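PDB 6JWS: 7,8-dihydro-6-hydroxymethylpterin pyrophosphokinase-dihydropteroate synthase from Plasmodium falciparum, which probably catalyses two consecutive steps of folate biosynthesis, pyrophosphorylation of 6-hydroxymethyl-7,8-dihydropterin by ATP and condensation of the product with 4-aminobenzoate to 7,8-dihydropteroate. Local coordinates for residues K47-S52 / D105-Y110; A506-P511 / K552-Q557; Q557-L562 / I572-G577. The protein carries 1 engineered substitution. One frame throughout, in Å; residues are numbered along the deposited sequence.

Contact 1: residues K47-S52 / D105-Y110; sequences KIINTS and DKCEEY
Cys107, the first residue of 105-110 to touch strand 46-57, lies at the N-cap position of helix 108-114 and brings its SG to 4.1 Å from Ile49 CD1. The same sulfur is a weak capping acceptor for Tyr110 N within the segment, although its exact place is less sure. In the first turn of the helix, Tyr110 carries the rest of the contact with both ends of its side chain. At the root, Ile49 CD1 lies 3.7 Å from Tyr110 CG and obliquely to the ring. Ile49 reaches it because CG1 sits between the backbone N and the carbonyl carbon (chi1 53°), with the chain then extended to CD1. At the far end, Asn50 ND2 donates to Tyr110 OH over 2.8 Å, at an N-H...O angle of 159°. The hydroxyl lies in the plane of the amide, which stands almost perpendicular to the ring (85°). The other end of that amide is held as well, since Asn50 OD1 accepts from Arg569 NH2; this fixes the rotation of the group. The consecutive Ile49 and Asn50 both direct their side chains at Tyr110, consistent with their place opposite Val169 of strand 163-172 in a classic beta bulge of the antiparallel pyrophosphokinase sheet.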
loop_
_atom_site.group_PDB
_atom_site.type_symbol
_atom_site.label_atom_id
_atom_site.label_comp_id
_atom_site.label_asym_id
_atom_site.label_seq_id
_atom_site.Cartn_x
_atom_site.Cartn_y
_atom_site.Cartn_z
ATOM N N LYS B 47 27.882 -6.306 35.516
ATOM C CA LYS B 47 27.159 -7.033 34.493
ATOM C C LYS B 47 26.051 -6.185 33.862
ATOM O O LYS B 47 25.131 -5.751 34.557
ATOM C CB LYS B 47 26.571 -8.315 35.085
ATOM C CG LYS B 47 25.864 -9.145 34.032
ATOM C CD LYS B 47 25.274 -10.447 34.484
ATOM C CE LYS B 47 25.196 -11.334 33.260
ATOM N NZ LYS B 47 24.031 -12.231 33.349
ATOM N N ILE B 48 26.100 -6.046 32.529
ATOM C CA ILE B 48 25.010 -5.442 31.776
ATOM C C ILE B 48 23.803 -6.379 31.752
ATOM O O ILE B 48 23.879 -7.491 31.234
ATOM C CB ILE B 48 25.465 -5.077 30.351
ATOM C CG1 ILE B 48 26.610 -4.064 30.391
ATOM C CG2 ILE B 48 24.278 -4.566 29.536
ATOM C CD1 ILE B 48 27.287 -3.831 29.057
ATOM N N ILE B 49 22.673 -5.906 32.288
ATOM C CA ILE B 49 21.480 -6.725 32.411
ATOM C C ILE B 49 20.301 -6.055 31.712
ATOM O O ILE B 49 19.188 -6.564 31.815
ATOM C CB ILE B 49 21.133 -7.002 33.889
ATOM C CG1 ILE B 49 21.044 -5.707 34.699
ATOM C CG2 ILE B 49 22.076 -8.015 34.531
ATOM C CD1 ILE B 49 20.481 -5.906 36.079
ATOM N N ASN B 50 20.525 -4.904 31.047
ATOM C CA ASN B 50 19.492 -4.261 30.248
ATOM C C ASN B 50 20.130 -3.260 29.281
ATOM O O ASN B 50 21.204 -2.736 29.546
ATOM C CB ASN B 50 18.344 -3.702 31.104
ATOM C CG ASN B 50 17.029 -3.669 30.348
ATOM O OD1 ASN B 50 17.003 -3.727 29.111
ATOM N ND2 ASN B 50 15.932 -3.567 31.071
ATOM N N THR B 51 19.500 -3.054 28.119
ATOM C CA THR B 51 19.915 -2.058 27.151
ATOM C C THR B 51 18.658 -1.521 26.481
ATOM O O THR B 51 17.631 -2.192 26.467
ATOM C CB THR B 51 20.836 -2.624 26.057
ATOM O OG1 THR B 51 20.334 -3.864 25.542
ATOM C CG2 THR B 51 22.282 -2.797 26.487
ATOM N N SER B 52 18.742 -0.308 25.934
ATOM C CA SER B 52 17.686 0.263 25.122
ATOM C C SER B 52 18.057 0.007 23.664
ATOM O O SER B 52 19.131 -0.526 23.405
ATOM C CB SER B 52 17.604 1.746 25.390
ATOM O OG SER B 52 18.736 2.422 24.828
ATOM N N ASP B 105 18.396 -16.235 34.748
ATOM C CA ASP B 105 17.014 -16.052 34.346
ATOM C C ASP B 105 16.343 -14.997 35.224
ATOM O O ASP B 105 15.173 -14.680 35.035
ATOM C CB ASP B 105 16.247 -17.377 34.279
ATOM C CG ASP B 105 16.167 -18.145 35.591
ATOM O OD1 ASP B 105 16.682 -17.627 36.620
ATOM O OD2 ASP B 105 15.606 -19.273 35.567
ATOM N N LYS B 106 17.094 -14.431 36.170
ATOM C CA LYS B 106 16.556 -13.399 37.035
ATOM C C LYS B 106 17.697 -12.735 37.788
ATOM O O LYS B 106 18.797 -13.272 37.878
ATOM C CB LYS B 106 15.518 -13.966 38.009
ATOM C CG LYS B 106 14.661 -12.920 38.711
ATOM C CD LYS B 106 13.343 -13.438 39.280
ATOM C CE LYS B 106 12.425 -12.306 39.704
ATOM N NZ LYS B 106 11.101 -12.787 40.167
ATOM N N CYS B 107 17.407 -11.553 38.329
ATOM C CA CYS B 107 18.375 -10.805 39.102
ATOM C C CYS B 107 17.634 -10.018 40.177
ATOM O O CYS B 107 17.043 -8.978 39.891
ATOM C CB CYS B 107 19.171 -9.895 38.181
ATOM S SG CYS B 107 20.196 -8.723 39.095
ATOM N N GLU B 108 17.692 -10.542 41.413
ATOM C CA GLU B 108 16.923 -10.052 42.551
ATOM C C GLU B 108 17.226 -8.583 42.851
ATOM O O GLU B 108 16.305 -7.825 43.147
ATOM C CB GLU B 108 17.143 -10.931 43.788
ATOM C CG GLU B 108 16.941 -12.423 43.535
ATOM C CD GLU B 108 15.523 -12.959 43.342
ATOM O OE1 GLU B 108 14.551 -12.177 43.480
ATOM O OE2 GLU B 108 15.389 -14.175 43.057
ATOM N N GLU B 109 18.502 -8.183 42.789
ATOM C CA GLU B 109 18.868 -6.796 43.041
ATOM C C GLU B 109 18.228 -5.869 41.999
ATOM O O GLU B 109 17.890 -4.725 42.313
ATOM C CB GLU B 109 20.389 -6.608 43.107
ATOM C CG GLU B 109 21.039 -7.221 44.346
ATOM C CD GLU B 109 21.476 -8.675 44.208
ATOM O OE1 GLU B 109 21.490 -9.176 43.066
ATOM O OE2 GLU B 109 21.803 -9.308 45.242
ATOM N N TYR B 110 18.091 -6.364 40.754
ATOM C CA TYR B 110 17.414 -5.615 39.709
ATOM C C TYR B 110 15.938 -5.500 40.057
ATOM O O TYR B 110 15.374 -4.421 39.940
ATOM C CB TYR B 110 17.588 -6.272 38.336
ATOM C CG TYR B 110 16.993 -5.534 37.156
ATOM C CD1 TYR B 110 17.157 -4.165 37.000
ATOM C CD2 TYR B 110 16.303 -6.213 36.160
ATOM C CE1 TYR B 110 16.641 -3.492 35.903
ATOM C CE2 TYR B 110 15.794 -5.556 35.051
ATOM C CZ TYR B 110 15.958 -4.191 34.922
ATOM O OH TYR B 110 15.455 -3.530 33.835
#

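Contact 2: residues A506-P511 / K552-Q557; sequences ACTNNP and KNYLEQ
Tyr554 and Thr508 approach from opposite directions, the phenol coming from helix 547-564 and the methyl from the loop. They meet where Thr508 CG2 lies 3.7 Å from Tyr554 OH. Ala506 joins from the same loop: its CB is 3.8 Å from Tyr554 OH and 4.0 Å from Tyr554 CE1, and stands obliquely to the ring. The two methyl groups therefore gather round the hydroxyl end of the tyrosine, and the interaction between the segments is van der Waals in kind, with 111 Å² buried in all. Tyr554 extends this far because its CG is anti to the backbone N (chi1 172°), which carries the ring away from the helix although the bond leaving CA is not aimed at the loop. In Thr508 the branches divide the work: CG2, anti to the carbonyl carbon, meets the phenol, while OG1 is hydrogen-bonded to Ser505 O, three residues earlier in the chain. Tyr554 has a second aromatic partner in His530, whose ring it meets edge-to-face. The loop follows strand 500-503 and leads toward strand 525-529, where Leu528 packs on Ala506; helix 547-564 comes after that second strand and covers the neighbouring strand 572-575 through Leu555 and Phe574.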
loop_
_atom_site.group_PDB
_atom_site.type_symbol
_atom_site.label_atom_id
_atom_site.label_comp_id
_atom_site.label_asym_id
_atom_site.label_seq_id
_atom_site.Cartn_x
_atom_site.Cartn_y
_atom_site.Cartn_z
ATOM N N ALA B 506 14.246 -19.791 18.741
ATOM C CA ALA B 506 14.435 -18.600 19.561
ATOM C C ALA B 506 15.391 -18.895 20.724
ATOM O O ALA B 506 15.222 -18.382 21.830
ATOM C CB ALA B 506 13.108 -18.019 20.015
ATOM N N CYS B 507 16.405 -19.729 20.443
ATOM C CA CYS B 507 17.479 -20.037 21.375
ATOM C C CYS B 507 16.935 -20.819 22.572
ATOM O O CYS B 507 17.470 -20.714 23.667
ATOM C CB CYS B 507 18.160 -18.765 21.865
ATOM S SG CYS B 507 18.909 -17.762 20.551
ATOM N N THR B 508 15.841 -21.569 22.385
ATOM C CA THR B 508 15.372 -22.448 23.439
ATOM C C THR B 508 15.962 -23.850 23.298
ATOM O O THR B 508 15.907 -24.596 24.271
ATOM C CB THR B 508 13.838 -22.554 23.509
ATOM O OG1 THR B 508 13.357 -23.082 22.271
ATOM C CG2 THR B 508 13.148 -21.243 23.825
ATOM N N ASN B 509 16.437 -24.249 22.100
ATOM C CA ASN B 509 17.055 -25.564 21.939
ATOM C C ASN B 509 18.295 -25.648 22.830
ATOM O O ASN B 509 18.530 -26.662 23.470
ATOM C CB ASN B 509 17.471 -25.926 20.506
ATOM C CG ASN B 509 18.398 -27.142 20.442
ATOM O OD1 ASN B 509 17.996 -28.265 20.738
ATOM N ND2 ASN B 509 19.644 -26.959 20.024
ATOM N N ASN B 510 19.092 -24.579 22.843
ATOM C CA ASN B 510 20.302 -24.556 23.640
ATOM C C ASN B 510 20.599 -23.113 24.034
ATOM O O ASN B 510 21.319 -22.421 23.311
ATOM C CB ASN B 510 21.498 -25.180 22.905
ATOM C CG ASN B 510 22.683 -25.315 23.840
ATOM O OD1 ASN B 510 22.676 -24.715 24.914
ATOM N ND2 ASN B 510 23.691 -26.101 23.459
ATOM N N PRO B 511 20.045 -22.613 25.166
ATOM C CA PRO B 511 20.216 -21.213 25.567
ATOM C C PRO B 511 21.671 -20.762 25.677
ATOM O O PRO B 511 21.936 -19.570 25.527
ATOM C CB PRO B 511 19.460 -21.093 26.894
ATOM C CG PRO B 511 18.438 -22.210 26.804
ATOM C CD PRO B 511 19.145 -23.340 26.081
ATOM N N LYS B 552 3.663 -12.724 19.700
ATOM C CA LYS B 552 4.287 -11.483 20.139
ATOM C C LYS B 552 4.821 -11.591 21.570
ATOM O O LYS B 552 5.982 -11.231 21.841
ATOM C CB LYS B 552 3.322 -10.293 20.024
ATOM C CG LYS B 552 3.957 -8.933 20.266
ATOM C CD LYS B 552 3.023 -7.724 20.298
ATOM C CE LYS B 552 3.770 -6.518 20.835
ATOM N NZ LYS B 552 3.160 -5.227 20.432
ATOM N N ASN B 553 3.966 -12.039 22.501
ATOM C CA ASN B 553 4.380 -12.143 23.905
ATOM C C ASN B 553 5.530 -13.139 24.054
ATOM O O ASN B 553 6.466 -12.886 24.789
ATOM C CB ASN B 553 3.220 -12.442 24.866
ATOM C CG ASN B 553 2.283 -11.256 25.018
ATOM O OD1 ASN B 553 2.748 -10.114 25.020
ATOM N ND2 ASN B 553 0.977 -11.504 25.118
ATOM N N TYR B 554 5.486 -14.259 23.331
ATOM C CA TYR B 554 6.572 -15.230 23.348
ATOM C C TYR B 554 7.918 -14.609 22.949
ATOM O O TYR B 554 8.901 -14.749 23.668
ATOM C CB TYR B 554 6.201 -16.428 22.471
ATOM C CG TYR B 554 7.323 -17.407 22.253
ATOM C CD1 TYR B 554 8.222 -17.227 21.206
ATOM C CD2 TYR B 554 7.477 -18.533 23.076
ATOM C CE1 TYR B 554 9.261 -18.120 20.993
ATOM C CE2 TYR B 554 8.486 -19.461 22.842
ATOM C CZ TYR B 554 9.371 -19.254 21.798
ATOM O OH TYR B 554 10.404 -20.120 21.570
ATOM N N LEU B 555 7.962 -13.912 21.811
ATOM C CA LEU B 555 9.154 -13.257 21.288
ATOM C C LEU B 555 9.684 -12.190 22.247
ATOM O O LEU B 555 10.896 -12.087 22.439
ATOM C CB LEU B 555 8.832 -12.686 19.893
ATOM C CG LEU B 555 8.566 -13.775 18.848
ATOM C CD1 LEU B 555 8.080 -13.187 17.520
ATOM C CD2 LEU B 555 9.821 -14.627 18.630
ATOM N N GLU B 556 8.774 -11.415 22.858
ATOM C CA GLU B 556 9.147 -10.393 23.826
ATOM C C GLU B 556 9.760 -11.034 25.071
ATOM O O GLU B 556 10.760 -10.530 25.599
ATOM C CB GLU B 556 7.934 -9.538 24.220
ATOM C CG GLU B 556 7.504 -8.582 23.105
ATOM C CD GLU B 556 6.232 -7.800 23.433
ATOM O OE1 GLU B 556 5.276 -8.404 23.939
ATOM O OE2 GLU B 556 6.192 -6.590 23.181
ATOM N N GLN B 557 9.189 -12.160 25.525
ATOM C CA GLN B 557 9.800 -12.878 26.639
ATOM C C GLN B 557 11.218 -13.328 26.266
ATOM O O GLN B 557 12.145 -13.170 27.057
ATOM C CB GLN B 557 8.842 -13.917 27.266
ATOM C CG GLN B 557 7.741 -13.291 28.141
ATOM C CD GLN B 557 6.559 -14.144 28.593
ATOM O OE1 GLN B 557 5.391 -13.736 28.471
ATOM N NE2 GLN B 557 6.827 -15.327 29.144
#

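Contact 3: residues Q557-L562 / I572-G577. With PT1 (pteroic acid), chain I.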
loop_
_atom_site.group_PDB
_atom_site.type_symbol
_atom_site.label_atom_id
_atom_site.label_comp_id
_atom_site.label_asym_id
_atom_site.label_seq_id
_atom_site.Cartn_x
_atom_site.Cartn_y
_atom_site.Cartn_z
ATOM N N GLN B 557 9.189 -12.160 25.525
ATOM C CA GLN B 557 9.800 -12.878 26.639
ATOM C C GLN B 557 11.218 -13.328 26.266
ATOM O O GLN B 557 12.145 -13.170 27.057
ATOM C CB GLN B 557 8.842 -13.917 27.266
ATOM C CG GLN B 557 7.741 -13.291 28.141
ATOM C CD GLN B 557 6.559 -14.144 28.593
ATOM O OE1 GLN B 557 5.391 -13.736 28.471
ATOM N NE2 GLN B 557 6.827 -15.327 29.144
ATOM N N ARG B 558 11.421 -13.822 25.032
ATOM C CA ARG B 558 12.756 -14.259 24.625
ATOM C C ARG B 558 13.742 -13.090 24.583
ATOM O O ARG B 558 14.894 -13.216 25.022
ATOM C CB ARG B 558 12.771 -14.940 23.249
ATOM C CG ARG B 558 11.992 -16.239 23.188
ATOM C CD ARG B 558 12.437 -17.105 24.347
ATOM N NE ARG B 558 13.759 -17.680 24.206
ATOM C CZ ARG B 558 14.442 -18.233 25.205
ATOM N NH1 ARG B 558 13.958 -18.226 26.435
ATOM N NH2 ARG B 558 15.643 -18.743 24.980
ATOM N N LEU B 559 13.300 -11.972 24.004
ATOM C CA LEU B 559 14.138 -10.781 23.967
ATOM C C LEU B 559 14.494 -10.372 25.397
ATOM O O LEU B 559 15.640 -10.059 25.677
ATOM C CB LEU B 559 13.426 -9.658 23.195
ATOM C CG LEU B 559 14.131 -8.297 23.177
ATOM C CD1 LEU B 559 13.867 -7.530 21.883
ATOM C CD2 LEU B 559 13.777 -7.442 24.402
ATOM N N ASN B 560 13.518 -10.375 26.307
ATOM C CA ASN B 560 13.789 -9.982 27.685
ATOM C C ASN B 560 14.890 -10.858 28.279
ATOM O O ASN B 560 15.739 -10.359 29.012
ATOM C CB ASN B 560 12.555 -10.035 28.597
ATOM C CG ASN B 560 11.566 -8.943 28.269
ATOM O OD1 ASN B 560 11.942 -7.929 27.675
ATOM N ND2 ASN B 560 10.305 -9.131 28.642
ATOM N N PHE B 561 14.842 -12.163 27.978
ATOM C CA PHE B 561 15.843 -13.103 28.463
ATOM C C PHE B 561 17.209 -12.786 27.863
ATOM O O PHE B 561 18.183 -12.677 28.593
ATOM C CB PHE B 561 15.451 -14.545 28.155
ATOM C CG PHE B 561 16.466 -15.576 28.588
ATOM C CD1 PHE B 561 16.655 -15.864 29.934
ATOM C CD2 PHE B 561 17.196 -16.299 27.655
ATOM C CE1 PHE B 561 17.552 -16.845 30.337
ATOM C CE2 PHE B 561 18.088 -17.284 28.061
ATOM C CZ PHE B 561 18.280 -17.547 29.399
ATOM N N LEU B 562 17.281 -12.600 26.546
ATOM C CA LEU B 562 18.558 -12.276 25.931
ATOM C C LEU B 562 19.100 -10.971 26.509
ATOM O O LEU B 562 20.292 -10.862 26.800
ATOM C CB LEU B 562 18.402 -12.176 24.408
ATOM C CG LEU B 562 18.713 -13.471 23.664
ATOM C CD1 LEU B 562 17.638 -14.526 23.885
ATOM C CD2 LEU B 562 18.924 -13.204 22.181
ATOM N N ILE B 572 18.567 -7.658 18.224
ATOM C CA ILE B 572 17.659 -8.797 18.297
ATOM C C ILE B 572 16.499 -8.547 17.342
ATOM O O ILE B 572 15.829 -7.529 17.456
ATOM C CB ILE B 572 17.144 -8.963 19.743
ATOM C CG1 ILE B 572 18.312 -9.197 20.709
ATOM C CG2 ILE B 572 16.091 -10.061 19.833
ATOM C CD1 ILE B 572 17.954 -9.055 22.164
ATOM N N LEU B 573 16.253 -9.487 16.424
ATOM C CA LEU B 573 15.184 -9.352 15.450
ATOM C C LEU B 573 14.128 -10.414 15.723
ATOM O O LEU B 573 14.453 -11.472 16.271
ATOM C CB LEU B 573 15.807 -9.496 14.066
ATOM C CG LEU B 573 16.913 -8.472 13.792
ATOM C CD1 LEU B 573 18.261 -9.154 13.703
ATOM C CD2 LEU B 573 16.629 -7.729 12.504
ATOM N N PHE B 574 12.869 -10.087 15.390
ATOM C CA PHE B 574 11.724 -10.944 15.644
ATOM C C PHE B 574 11.273 -11.585 14.345
ATOM O O PHE B 574 11.291 -10.939 13.294
ATOM C CB PHE B 574 10.514 -10.135 16.122
ATOM C CG PHE B 574 10.611 -9.561 17.513
ATOM C CD1 PHE B 574 11.678 -8.761 17.883
ATOM C CD2 PHE B 574 9.587 -9.722 18.422
ATOM C CE1 PHE B 574 11.738 -8.226 19.166
ATOM C CE2 PHE B 574 9.658 -9.217 19.710
ATOM C CZ PHE B 574 10.740 -8.478 20.087
ATOM N N ASP B 575 10.808 -12.839 14.462
ATOM C CA ASP B 575 10.261 -13.569 13.330
ATOM C C ASP B 575 9.067 -14.386 13.828
ATOM O O ASP B 575 9.203 -15.190 14.747
ATOM C CB ASP B 575 11.355 -14.382 12.619
ATOM C CG ASP B 575 10.874 -15.100 11.366
ATOM O OD1 ASP B 575 9.645 -15.159 11.147
ATOM O OD2 ASP B 575 11.730 -15.562 10.574
ATOM N N ILE B 576 7.906 -14.202 13.196
ATOM C CA ILE B 576 6.641 -14.787 13.631
ATOM C C ILE B 576 6.558 -16.260 13.223
ATOM O O ILE B 576 5.656 -16.969 13.664
ATOM C CB ILE B 576 5.489 -14.008 12.986
ATOM C CG1 ILE B 576 5.850 -13.786 11.515
ATOM C CG2 ILE B 576 5.307 -12.681 13.714
ATOM C CD1 ILE B 576 4.686 -13.641 10.631
ATOM N N GLY B 577 7.450 -16.685 12.318
ATOM C CA GLY B 577 7.566 -18.069 11.879
ATOM C C GLY B 577 6.391 -18.538 11.018
ATOM O O GLY B 577 5.694 -19.491 11.380
HETATM C C2 PT1 I . 11.636 -18.672 8.468
HETATM C C3 PT1 I . 12.335 -19.876 8.018
HETATM C C5 PT1 I . 13.717 -20.040 8.482
HETATM N N6 PT1 I . 11.770 -20.806 7.211
HETATM C C7 PT1 I . 13.537 -17.989 9.709
HETATM N N9 PT1 I . 14.252 -19.086 9.297
HETATM C C10 PT1 I . 12.482 -21.910 6.861
HETATM N N11 PT1 I . 14.102 -17.049 10.551
HETATM C C12 PT1 I . 13.780 -22.084 7.323
HETATM C C21 PT1 I . 5.574 -24.320 4.655
HETATM O O22 PT1 I . 5.407 -24.471 3.414
HETATM O O1 PT1 I . 10.370 -18.460 8.088
HETATM N N4 PT1 I . 12.263 -17.790 9.278
HETATM N N8 PT1 I . 14.371 -21.150 8.099
HETATM C C13 PT1 I . 11.819 -22.954 6.003
HETATM N N14 PT1 I . 10.788 -23.650 6.820
HETATM C C15 PT1 I . 9.541 -23.820 6.322
HETATM C C16 PT1 I . 8.428 -23.837 7.190
HETATM C C17 PT1 I . 9.383 -23.992 4.908
HETATM C C18 PT1 I . 7.134 -24.004 6.640
HETATM C C19 PT1 I . 8.083 -24.177 4.375
HETATM C C20 PT1 I . 6.960 -24.163 5.239
HETATM O O23 PT1 I . 4.588 -24.295 5.410
#
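Leu559 CD1 meets both strand side chains, 3.5 Å from Phe574 CE1 and 3.9 Å from Ile572 CG2. The methyl comes in at the edge of the phenyl ring, near its plane, and the side chains of Leu559 and Phe574 run at about a right angle. The first torsion of Leu559 is extended (chi1 175°), carrying the side chain out from the helix so that its CD1 touches both strand partners. Ile572 adds a second point through its longer branch: CD1 lies 3.9 Å from Leu562 CB, on the next turn of the helix. All four side chains are buried, and the whole interface amounts to 209 Å².

The polar interactions belong to the far end of 572-577, where Asp575 is part of the pterin pocket. Asp575 OD1 accepts from Gly577 N over 2.9 Å, the donor standing above the carboxylate plane, which makes an Asx turn and steadies the group. Asp575 OD2 faces two nitrogens of pteroic acid: it takes a hydrogen bond from the amino group N11 at 2.8 Å and lies 2.6 Å from the ring nitrogen N4. Lys609, Arg610 and Asn502 bind the same ligand.

Helix 547-564 runs antiparallel to strand 572-575 (162°), their axes 9.8 Å apart, as in the helix layer of a TIM barrel. The strand pairs with 525-529, whose Val526 and Leu528 touch Leu562 and Ile572, and Tyr600 stacks on Phe574.

Overall arrangement
From the N terminus, contact 1 closes first, joining strand 46-57 to the start of helix 108-114 across 52 intervening residues. Contact 2 follows in the pterin-binding part, closing 40 residues between the loop after strand 500-503 and helix 547-564. Contact 3 closes the short return of nine residues from that helix to strand 572-575. The three are in series, with no nesting or crossing. Contacts 2 and 3 share Gln557 and have centres about 6 Å apart; Ala506 O and Arg558 NE, 2.9 Å apart, probably form a hydrogen bond between them. Contact 1 lies about 17 Å from each, centre to centre, yet Asp105 CA packs against Phe561 CE1, bringing the pyrophosphokinase part against the barrel helix.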